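Local coordinates for protein AvrL567-A (Melampsora lini, PDB 2OPC) that is a flax rust avirulence protein, probably a secreted effector whose recognition by the host plant triggers disease resistance, at residues Tyr15-Arg20 with Glu109-Asn114; Lys35-Asn38 with Thr42-Leu45; Phe105-Asn110 with Phe115-Lys120. All blocks are in the same frame, centred on the assembly; numbering follows the deposited sequence.

In the fold
The three contacts fall in two regions of one all-beta chain. Interactions 1 and 3 have centres about 5 Å apart and share Glu-109 and Asn-110; both meet the four-stranded sheet, in which 16-19 and 118-125 are neighbours, paired by bonds such as Phe-18 N to Ile-119 O (2.8 Å). Interaction 2 is a hairpin of the three-stranded sheet, its centre about 16 Å from that of interaction 1 and about 15 Å from that of interaction 3. Trp-36 bridges the regions: its NE1 lies 2.9 Å from Tyr-19 O and its ring packs on Phe-18. The cobalt bound by Cys-60 and His-62 lies about 13 Å from the side chain of His-106 in interaction 3.

Interaction 1: residues Tyr15-Arg20 with Glu109-Asn114; sequences YTRFYR and ENDIPN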
loop_
_atom_site.group_PDB
_atom_site.type_symbol
_atom_site.label_atom_id
_atom_site.label_comp_id
_atom_site.label_asym_id
_atom_site.label_seq_id
_atom_site.Cartn_x
_atom_site.Cartn_y
_atom_site.Cartn_z
ATOM N N TYR A 15 -9.620 -3.066 -3.326
ATOM C CA TYR A 15 -8.250 -2.604 -3.515
ATOM C C TYR A 15 -8.211 -1.225 -4.152
ATOM O O TYR A 15 -9.105 -0.896 -4.961
ATOM C CB TYR A 15 -7.457 -3.550 -4.419
ATOM C CG TYR A 15 -6.992 -4.848 -3.775
ATOM C CD1 TYR A 15 -5.998 -4.840 -2.799
ATOM C CD2 TYR A 15 -7.500 -6.065 -4.174
ATOM C CE1 TYR A 15 -5.535 -5.995 -2.231
ATOM C CE2 TYR A 15 -7.034 -7.256 -3.603
ATOM C CZ TYR A 15 -6.027 -7.181 -2.631
ATOM O OH TYR A 15 -5.591 -8.365 -2.066
ATOM N N THR A 16 -7.178 -0.463 -3.821
ATOM C CA THR A 16 -6.872 0.780 -4.504
ATOM C C THR A 16 -5.691 0.546 -5.453
ATOM O O THR A 16 -4.699 -0.071 -5.060
ATOM C CB THR A 16 -6.487 1.851 -3.466
ATOM O OG1 THR A 16 -7.611 2.084 -2.594
ATOM C CG2 THR A 16 -6.065 3.168 -4.105
ATOM N N ARG A 17 -5.815 1.003 -6.696
ATOM C CA ARG A 17 -4.655 0.989 -7.597
ATOM C C ARG A 17 -3.662 2.088 -7.243
ATOM O O ARG A 17 -4.033 3.264 -7.085
ATOM C CB ARG A 17 -5.110 1.169 -9.035
ATOM C CG ARG A 17 -6.027 0.052 -9.486
ATOM C CD ARG A 17 -6.250 0.205 -11.003
ATOM N NE ARG A 17 -7.066 -0.855 -11.576
ATOM C CZ ARG A 17 -7.293 -0.985 -12.883
ATOM N NH1 ARG A 17 -6.737 -0.123 -13.728
ATOM N NH2 ARG A 17 -8.042 -1.981 -13.328
ATOM N N PHE A 18 -2.404 1.703 -7.104
ATOM C CA PHE A 18 -1.346 2.684 -6.836
ATOM C C PHE A 18 -0.330 2.524 -7.965
ATOM O O PHE A 18 0.356 1.503 -8.070
ATOM C CB PHE A 18 -0.751 2.409 -5.442
ATOM C CG PHE A 18 0.356 3.363 -5.021
ATOM C CD1 PHE A 18 0.214 4.722 -5.226
ATOM C CD2 PHE A 18 1.521 2.876 -4.419
ATOM C CE1 PHE A 18 1.204 5.599 -4.804
ATOM C CE2 PHE A 18 2.546 3.779 -4.003
ATOM C CZ PHE A 18 2.340 5.133 -4.225
ATOM N N TYR A 19 -0.289 3.559 -8.817
ATOM C CA TYR A 19 0.481 3.488 -10.052
ATOM C C TYR A 19 1.989 3.695 -9.883
ATOM O O TYR A 19 2.408 4.456 -9.033
ATOM C CB TYR A 19 -0.107 4.471 -11.081
ATOM C CG TYR A 19 -1.346 3.901 -11.724
ATOM C CD1 TYR A 19 -1.250 3.095 -12.851
ATOM C CD2 TYR A 19 -2.601 4.099 -11.161
ATOM C CE1 TYR A 19 -2.394 2.520 -13.444
ATOM C CE2 TYR A 19 -3.765 3.540 -11.753
ATOM C CZ TYR A 19 -3.635 2.744 -12.872
ATOM O OH TYR A 19 -4.751 2.187 -13.467
ATOM N N ARG A 20 2.802 3.002 -10.687
ATOM C CA ARG A 20 4.263 3.113 -10.663
ATOM C C ARG A 20 4.700 4.312 -11.480
ATOM O O ARG A 20 5.468 4.220 -12.413
ATOM C CB ARG A 20 4.877 1.851 -11.196
ATOM C CG ARG A 20 4.567 0.636 -10.315
ATOM C CD ARG A 20 5.805 0.316 -9.562
ATOM N NE ARG A 20 6.829 -0.307 -10.393
ATOM C CZ ARG A 20 7.950 -0.861 -9.924
ATOM N NH1 ARG A 20 8.123 -0.801 -8.571
ATOM N NH2 ARG A 20 8.873 -1.451 -10.784
ATOM N N GLU A 109 -0.467 -4.805 -15.230
ATOM C CA GLU A 109 -0.234 -3.929 -16.358
ATOM C C GLU A 109 -1.391 -3.037 -16.561
ATOM O O GLU A 109 -2.526 -3.453 -16.391
ATOM C CB GLU A 109 0.081 -4.725 -17.635
ATOM C CG GLU A 109 1.374 -5.471 -17.441
ATOM C CD GLU A 109 1.897 -5.963 -18.746
ATOM O OE1 GLU A 109 2.914 -5.418 -19.230
ATOM O OE2 GLU A 109 1.258 -6.881 -19.328
ATOM N N ASN A 110 -1.099 -1.802 -16.973
ATOM C CA ASN A 110 -2.153 -0.844 -17.266
ATOM C C ASN A 110 -3.164 -1.419 -18.255
ATOM O O ASN A 110 -2.844 -2.222 -19.180
ATOM C CB ASN A 110 -1.552 0.468 -17.777
ATOM C CG ASN A 110 -2.475 1.653 -17.581
ATOM O OD1 ASN A 110 -3.497 1.775 -18.259
ATOM N ND2 ASN A 110 -2.103 2.553 -16.671
ATOM N N ASP A 111 -4.399 -1.010 -18.046
ATOM C CA ASP A 111 -5.464 -1.396 -18.956
ATOM C C ASP A 111 -5.212 -0.876 -20.367
ATOM O O ASP A 111 -5.617 -1.492 -21.356
ATOM C CB ASP A 111 -6.806 -0.892 -18.419
ATOM C CG ASP A 111 -7.208 -1.586 -17.150
ATOM O OD1 ASP A 111 -7.827 -0.924 -16.283
ATOM O OD2 ASP A 111 -6.901 -2.796 -17.015
ATOM N N ILE A 112 -4.523 0.254 -20.459
ATOM C CA ILE A 112 -4.158 0.786 -21.760
ATOM C C ILE A 112 -2.642 0.667 -21.945
ATOM O O ILE A 112 -1.892 1.192 -21.132
ATOM C CB ILE A 112 -4.592 2.273 -21.916
ATOM C CG1 ILE A 112 -6.077 2.461 -21.572
ATOM C CG2 ILE A 112 -4.268 2.785 -23.317
ATOM C CD1 ILE A 112 -6.622 3.859 -21.856
ATOM N N PRO A 113 -2.180 0.027 -23.044
ATOM C CA PRO A 113 -0.718 0.025 -23.230
ATOM C C PRO A 113 -0.200 1.456 -23.187
ATOM O O PRO A 113 -0.979 2.415 -23.304
ATOM C CB PRO A 113 -0.528 -0.584 -24.620
ATOM C CG PRO A 113 -1.907 -0.462 -25.275
ATOM C CD PRO A 113 -2.855 -0.678 -24.140
ATOM N N ASN A 114 1.097 1.582 -22.929
ATOM C CA ASN A 114 1.832 2.838 -22.967
ATOM C C ASN A 114 1.847 3.586 -21.664
ATOM O O ASN A 114 2.530 4.613 -21.587
ATOM C CB ASN A 114 1.371 3.781 -24.121
ATOM C CG ASN A 114 1.695 3.244 -25.500
ATOM O OD1 ASN A 114 0.810 2.839 -26.260
ATOM N ND2 ASN A 114 2.950 3.256 -25.840
HETATM O O HOH W 1 -8.733 -4.272 -15.424
HETATM O O HOH W 2 -5.109 0.750 -15.953
#
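At the edge of the Arg-17 guanidinium, in its plane, lie two oxygens, OD1 of Asp-111 and OH of Tyr-19, while the amide nitrogen of Asn-110 approaches the Tyr-19 ring obliquely, its ND2 3.2 Å from CE1. Water 2 sits in the plane of that ring, beyond its hydroxyl. Arg-17 grips Asp-111 end-on, both terminal nitrogens closing on a single oxygen: NH1 is 2.9 Å and NH2 3.1 Å from OD1 of Asp-111. The two flat groups are turned 59° apart, and the nitrogens therefore meet that oxygen differently, NH2 on its syn lone pair and NH1 from above the carboxylate plane. An arginine suits the place because its chain, extended from CG to NE, carries the charge clear of the strand as far as the loop.

Water 1 donates to OD2 of Asp-111 and weakly accepts from NH2 of Arg-17, so the second carboxylate oxygen is also tied to the bridge. Water 2 accepts from the backbone N of Asp-111 and is hydrogen-bonded to the Tyr-19 hydroxyl 2.9 Å away. Asn-110 shapes the loop that presents the acid. With CG anti to the backbone nitrogen (chi1 -157°), its OD1 takes the N-H of Ile-112 at 2.9 Å, on a lone pair in the carbonyl plane. This is an Asx turn, for which the short amide of asparagine is well suited.

The contact is small and lies at the surface, pinning the loop between strands 75-81 and 118-125 to the edge strand 16-19. Tyr-118 of the adjoining strand 118-125 meets the Tyr-19 ring and touches Arg-17, while Phe-18 faces the other sheet, stacking on Trp-36 and touching Val-26 and Val-34.

Interaction 2: residues Lys35-Asn38 with Thr42-Leu45; sequences KWDN and TMPL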
loop_
_atom_site.group_PDB
_atom_site.type_symbol
_atom_site.label_atom_id
_atom_site.label_comp_id
_atom_site.label_asym_id
_atom_site.label_seq_id
_atom_site.Cartn_x
_atom_site.Cartn_y
_atom_site.Cartn_z
ATOM N N LYS A 35 2.580 7.300 -0.602
ATOM C CA LYS A 35 3.418 7.836 -1.691
ATOM C C LYS A 35 4.549 6.835 -1.916
ATOM O O LYS A 35 4.680 5.870 -1.163
ATOM C CB LYS A 35 3.999 9.232 -1.338
ATOM C CG LYS A 35 5.065 9.177 -0.241
ATOM C CD LYS A 35 5.706 10.538 -0.046
ATOM C CE LYS A 35 6.823 10.441 0.996
ATOM N NZ LYS A 35 7.558 11.758 1.103
ATOM N N TRP A 36 5.371 7.069 -2.937
ATOM C CA TRP A 36 6.533 6.226 -3.135
ATOM C C TRP A 36 7.722 6.707 -2.344
ATOM O O TRP A 36 7.890 7.900 -2.104
ATOM C CB TRP A 36 6.913 6.166 -4.632
ATOM C CG TRP A 36 5.956 5.387 -5.458
ATOM C CD1 TRP A 36 5.091 5.859 -6.423
ATOM C CD2 TRP A 36 5.811 3.975 -5.442
ATOM N NE1 TRP A 36 4.374 4.830 -6.977
ATOM C CE2 TRP A 36 4.811 3.652 -6.402
ATOM C CE3 TRP A 36 6.418 2.943 -4.695
ATOM C CZ2 TRP A 36 4.430 2.327 -6.658
ATOM C CZ3 TRP A 36 6.026 1.629 -4.937
ATOM C CH2 TRP A 36 5.027 1.335 -5.908
ATOM N N ASP A 37 8.622 5.770 -2.023
ATOM C CA ASP A 37 9.807 6.116 -1.255
ATOM C C ASP A 37 10.726 7.041 -1.991
ATOM O O ASP A 37 11.269 7.991 -1.393
ATOM C CB ASP A 37 10.516 4.844 -0.737
ATOM C CG ASP A 37 10.927 3.862 -1.857
ATOM O OD1 ASP A 37 10.375 3.854 -2.971
ATOM O OD2 ASP A 37 11.859 3.066 -1.601
ATOM N N ASN A 38 10.898 6.775 -3.278
ATOM C CA ASN A 38 11.754 7.572 -4.168
ATOM C C ASN A 38 11.504 7.168 -5.624
ATOM O O ASN A 38 10.579 6.388 -5.930
ATOM C CB ASN A 38 13.241 7.426 -3.783
ATOM C CG ASN A 38 13.679 5.993 -3.769
ATOM O OD1 ASN A 38 13.431 5.239 -4.703
ATOM N ND2 ASN A 38 14.308 5.584 -2.659
ATOM N N THR A 42 10.544 1.494 -4.801
ATOM C CA THR A 42 10.809 0.165 -4.246
ATOM C C THR A 42 9.819 -0.176 -3.161
ATOM O O THR A 42 9.613 -1.339 -2.844
ATOM C CB THR A 42 12.270 -0.056 -3.709
ATOM O OG1 THR A 42 12.409 0.655 -2.468
ATOM C CG2 THR A 42 13.317 0.438 -4.691
ATOM N N MET A 43 9.208 0.822 -2.555
ATOM C CA MET A 43 8.202 0.540 -1.528
ATOM C C MET A 43 7.319 1.747 -1.305
ATOM O O MET A 43 7.773 2.887 -1.435
ATOM C CB MET A 43 8.837 0.174 -0.207
ATOM C CG MET A 43 9.569 1.334 0.424
ATOM S SD MET A 43 10.349 0.917 1.985
ATOM C CE MET A 43 11.693 -0.073 1.382
ATOM N N PRO A 44 6.066 1.493 -0.921
ATOM C CA PRO A 44 5.202 2.598 -0.521
ATOM C C PRO A 44 5.541 3.078 0.875
ATOM O O PRO A 44 6.019 2.316 1.703
ATOM C CB PRO A 44 3.810 1.972 -0.488
ATOM C CG PRO A 44 4.044 0.530 -0.229
ATOM C CD PRO A 44 5.377 0.183 -0.846
ATOM N N LEU A 45 5.295 4.365 1.119
ATOM C CA LEU A 45 5.376 4.986 2.444
ATOM C C LEU A 45 3.992 5.502 2.810
ATOM O O LEU A 45 3.218 5.841 1.923
ATOM C CB LEU A 45 6.369 6.166 2.488
ATOM C CG LEU A 45 7.813 5.781 2.107
ATOM C CD1 LEU A 45 8.694 6.999 2.152
ATOM C CD2 LEU A 45 8.436 4.682 2.996
#
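Asp-37 holds CG between its backbone N and carbonyl carbon (chi1 58°), and Thr-42 places OG1 in the same way (chi1 74°), which brings carboxylate and hydroxyl together across the mouth of the hairpin turn. The threonine hydroxyl donates to OD2 of Asp-37 over a short 2.6 Å, on the syn side of the carboxylate. The other oxygen collects backbone N-H groups: Thr-42 N lies 3.0 Å from OD1 of Asp-37, on the syn side and 17° out of the carboxylate plane, while the bonds from Met-43 N and Asn-38 N to the same oxygen are weak. Aspartate is apt here, short enough to stay beside the backbone yet offering two acceptors.

Strands 32-36 and 44-48 form the antiparallel hairpin that leads into this turn. Lys-35 and Leu-45 are its hydrogen-bonded pair, joined by Leu-45 N to Lys-35 O at 2.8 Å and by the reciprocal bond from Lys-35 N to Leu-45 O. Trp-36 faces Pro-44 in a non-hydrogen-bonded position, where a proline's missing N-H costs nothing. One further bond, from Asp-37 N to Met-43 O (3.1 Å), carries the pairing beyond the strand ends.

CD1 of Leu-45, beside Lys-35, lies against the backbone of Asp-37, 3.7 Å from its CA, and is brushed by the extended lysine chain. The Trp-36 side chain starts away from 42-45, yet the edge of its ring comes to Met-43 O, with CE3 3.5 Å from that oxygen, and CZ3 packs loosely on the proline ring. The indole NE1 is hydrogen-bonded to Tyr-19 O.

A carboxylate receiving a hydroxyl on one oxygen and, on the other, the N-H of Thr-42 with two weaker N-H bonds would probably remain ionised, its charge spread into the surrounding dipoles, and it ties Asp-37 to Thr-42 across the turn.

Interaction 3: residues Phe105-Asn110 with Phe115-Lys120; sequences FHLFEN and FPDYIK
Segments 105-110 and 115-120 run roughly antiparallel, 141° apart end to end, and meet in a single antiparallel beta bridge, in which Phe-108 N gives to Tyr-118 O (2.8 Å) and Tyr-118 N to Phe-108 O (2.9 Å). Thus the loop closes onto the start of strand 118-125, in the four-stranded antiparallel sheet.

Phe-108 meets Tyr-118 and Lys-120, its CB touching the first and its ring the second. Tyr-118 starts away from the loop, but with CG between its backbone N and carbonyl carbon (chi1 58°) its ring folds back against CB of Phe-108. That CB lies 3.6 Å from the ring centroid, a CH-pi contact; the two rings are nearly parallel but slid apart. The extended Lys-120 chain crosses the Phe-108 ring with CE above its centre, and NZ adds an off-centre cation-pi contact, 4.3 Å from the centroid. Lysine fits both needs: methylenes for the aromatic face, then a charge. Leu-107 CD2 rests on Ile-119 CG2 at 3.9 Å.

Water 5 links Asn-110 N, Phe-115 O and OD1 of Asp-117. At the far end, ND2 of Asn-110 donates to Pro-116 O at 3.1 Å, the acceptor lying 1° out of the amide plane.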
loop_
_atom_site.group_PDB
_atom_site.type_symbol
_atom_site.label_atom_id
_atom_site.label_comp_id
_atom_site.label_asym_id
_atom_site.label_seq_id
_atom_site.Cartn_x
_atom_site.Cartn_y
_atom_site.Cartn_z
ATOM N N PHE A 105 5.764 -9.807 -9.225
ATOM C CA PHE A 105 4.508 -10.510 -8.980
ATOM C C PHE A 105 3.502 -9.633 -8.207
ATOM O O PHE A 105 2.404 -10.096 -7.921
ATOM C CB PHE A 105 4.735 -11.847 -8.252
ATOM C CG PHE A 105 5.548 -11.734 -6.986
ATOM C CD1 PHE A 105 6.897 -12.098 -6.995
ATOM C CD2 PHE A 105 4.986 -11.248 -5.799
ATOM C CE1 PHE A 105 7.670 -12.008 -5.825
ATOM C CE2 PHE A 105 5.742 -11.162 -4.622
ATOM C CZ PHE A 105 7.077 -11.552 -4.628
ATOM N N HIS A 106 3.862 -8.377 -7.925
ATOM C CA HIS A 106 2.897 -7.412 -7.392
ATOM C C HIS A 106 2.352 -6.509 -8.492
ATOM O O HIS A 106 1.414 -5.754 -8.245
ATOM C CB HIS A 106 3.576 -6.454 -6.421
ATOM C CG HIS A 106 4.104 -7.107 -5.196
ATOM N ND1 HIS A 106 5.387 -6.918 -4.732
ATOM C CD2 HIS A 106 3.494 -7.921 -4.304
ATOM C CE1 HIS A 106 5.550 -7.604 -3.612
ATOM N NE2 HIS A 106 4.414 -8.224 -3.329
ATOM N N LEU A 107 2.948 -6.561 -9.690
ATOM C CA LEU A 107 2.666 -5.554 -10.709
ATOM C C LEU A 107 1.614 -6.002 -11.697
ATOM O O LEU A 107 1.691 -7.114 -12.237
ATOM C CB LEU A 107 3.948 -5.209 -11.495
ATOM C CG LEU A 107 5.045 -4.586 -10.627
ATOM C CD1 LEU A 107 6.352 -4.534 -11.411
ATOM C CD2 LEU A 107 4.628 -3.173 -10.149
ATOM N N PHE A 108 0.634 -5.115 -11.891
ATOM C CA PHE A 108 -0.459 -5.329 -12.869
ATOM C C PHE A 108 -0.230 -4.357 -14.004
ATOM O O PHE A 108 0.156 -3.206 -13.784
ATOM C CB PHE A 108 -1.803 -5.033 -12.206
ATOM C CG PHE A 108 -2.200 -6.056 -11.178
ATOM C CD1 PHE A 108 -3.021 -7.143 -11.527
ATOM C CD2 PHE A 108 -1.723 -5.953 -9.859
ATOM C CE1 PHE A 108 -3.349 -8.125 -10.599
ATOM C CE2 PHE A 108 -2.051 -6.925 -8.908
ATOM C CZ PHE A 108 -2.883 -8.005 -9.264
ATOM N N GLU A 109 -0.467 -4.805 -15.230
ATOM C CA GLU A 109 -0.234 -3.929 -16.358
ATOM C C GLU A 109 -1.391 -3.037 -16.561
ATOM O O GLU A 109 -2.526 -3.453 -16.391
ATOM C CB GLU A 109 0.081 -4.725 -17.635
ATOM C CG GLU A 109 1.374 -5.471 -17.441
ATOM C CD GLU A 109 1.897 -5.963 -18.746
ATOM O OE1 GLU A 109 2.914 -5.418 -19.230
ATOM O OE2 GLU A 109 1.258 -6.881 -19.328
ATOM N N ASN A 110 -1.099 -1.802 -16.973
ATOM C CA ASN A 110 -2.153 -0.844 -17.266
ATOM C C ASN A 110 -3.164 -1.419 -18.255
ATOM O O ASN A 110 -2.844 -2.222 -19.180
ATOM C CB ASN A 110 -1.552 0.468 -17.777
ATOM C CG ASN A 110 -2.475 1.653 -17.581
ATOM O OD1 ASN A 110 -3.497 1.775 -18.259
ATOM N ND2 ASN A 110 -2.103 2.553 -16.671
ATOM N N PHE A 115 1.138 3.064 -20.638
ATOM C CA PHE A 115 0.973 3.710 -19.356
ATOM C C PHE A 115 1.514 2.828 -18.188
ATOM O O PHE A 115 1.823 1.657 -18.410
ATOM C CB PHE A 115 -0.470 4.246 -19.255
ATOM C CG PHE A 115 -0.794 5.260 -20.336
ATOM C CD1 PHE A 115 -0.546 6.622 -20.135
ATOM C CD2 PHE A 115 -1.292 4.849 -21.574
ATOM C CE1 PHE A 115 -0.815 7.556 -21.154
ATOM C CE2 PHE A 115 -1.563 5.778 -22.591
ATOM C CZ PHE A 115 -1.319 7.126 -22.378
ATOM N N PRO A 116 1.833 3.429 -17.032
ATOM C CA PRO A 116 2.528 2.687 -15.988
ATOM C C PRO A 116 1.742 1.486 -15.447
ATOM O O PRO A 116 0.527 1.448 -15.451
ATOM C CB PRO A 116 2.721 3.737 -14.872
ATOM C CG PRO A 116 2.783 5.003 -15.598
ATOM C CD PRO A 116 1.727 4.865 -16.696
ATOM N N ASP A 117 2.478 0.535 -14.925
ATOM C CA ASP A 117 1.864 -0.546 -14.143
ATOM C C ASP A 117 1.315 0.019 -12.829
ATOM O O ASP A 117 1.592 1.149 -12.478
ATOM C CB ASP A 117 2.914 -1.502 -13.669
ATOM C CG ASP A 117 3.574 -2.226 -14.714
ATOM O OD1 ASP A 117 3.007 -2.297 -15.873
ATOM O OD2 ASP A 117 4.692 -2.767 -14.342
ATOM N N TYR A 118 0.572 -0.820 -12.101
ATOM C CA TYR A 118 0.110 -0.454 -10.752
ATOM C C TYR A 118 0.224 -1.671 -9.838
ATOM O O TYR A 118 0.281 -2.813 -10.252
ATOM C CB TYR A 118 -1.339 0.084 -10.765
ATOM C CG TYR A 118 -2.356 -0.874 -11.331
ATOM C CD1 TYR A 118 -3.117 -1.684 -10.494
ATOM C CD2 TYR A 118 -2.541 -1.012 -12.710
ATOM C CE1 TYR A 118 -4.044 -2.571 -10.994
ATOM C CE2 TYR A 118 -3.493 -1.910 -13.222
ATOM C CZ TYR A 118 -4.239 -2.690 -12.367
ATOM O OH TYR A 118 -5.170 -3.607 -12.869
ATOM N N ILE A 119 0.230 -1.366 -8.527
ATOM C CA ILE A 119 -0.003 -2.395 -7.503
ATOM C C ILE A 119 -1.408 -2.151 -6.941
ATOM O O ILE A 119 -2.028 -1.117 -7.133
ATOM C CB ILE A 119 1.061 -2.371 -6.360
ATOM C CG1 ILE A 119 0.991 -1.083 -5.502
ATOM C CG2 ILE A 119 2.461 -2.561 -6.964
ATOM C CD1 ILE A 119 1.977 -1.115 -4.337
ATOM N N LYS A 120 -1.918 -3.208 -6.304
ATOM C CA LYS A 120 -3.247 -3.148 -5.626
ATOM C C LYS A 120 -3.040 -3.287 -4.138
ATOM O O LYS A 120 -2.577 -4.338 -3.685
ATOM C CB LYS A 120 -4.135 -4.293 -6.103
ATOM C CG LYS A 120 -4.530 -4.247 -7.576
ATOM C CD LYS A 120 -5.451 -5.481 -7.906
ATOM C CE LYS A 120 -5.739 -5.593 -9.355
ATOM N NZ LYS A 120 -6.729 -6.680 -9.532
HETATM O O HOH W 3 -0.309 -5.547 -6.146
HETATM O O HOH W 4 -5.065 -4.023 -15.479
HETATM O O HOH W 5 1.723 -0.952 -17.749
#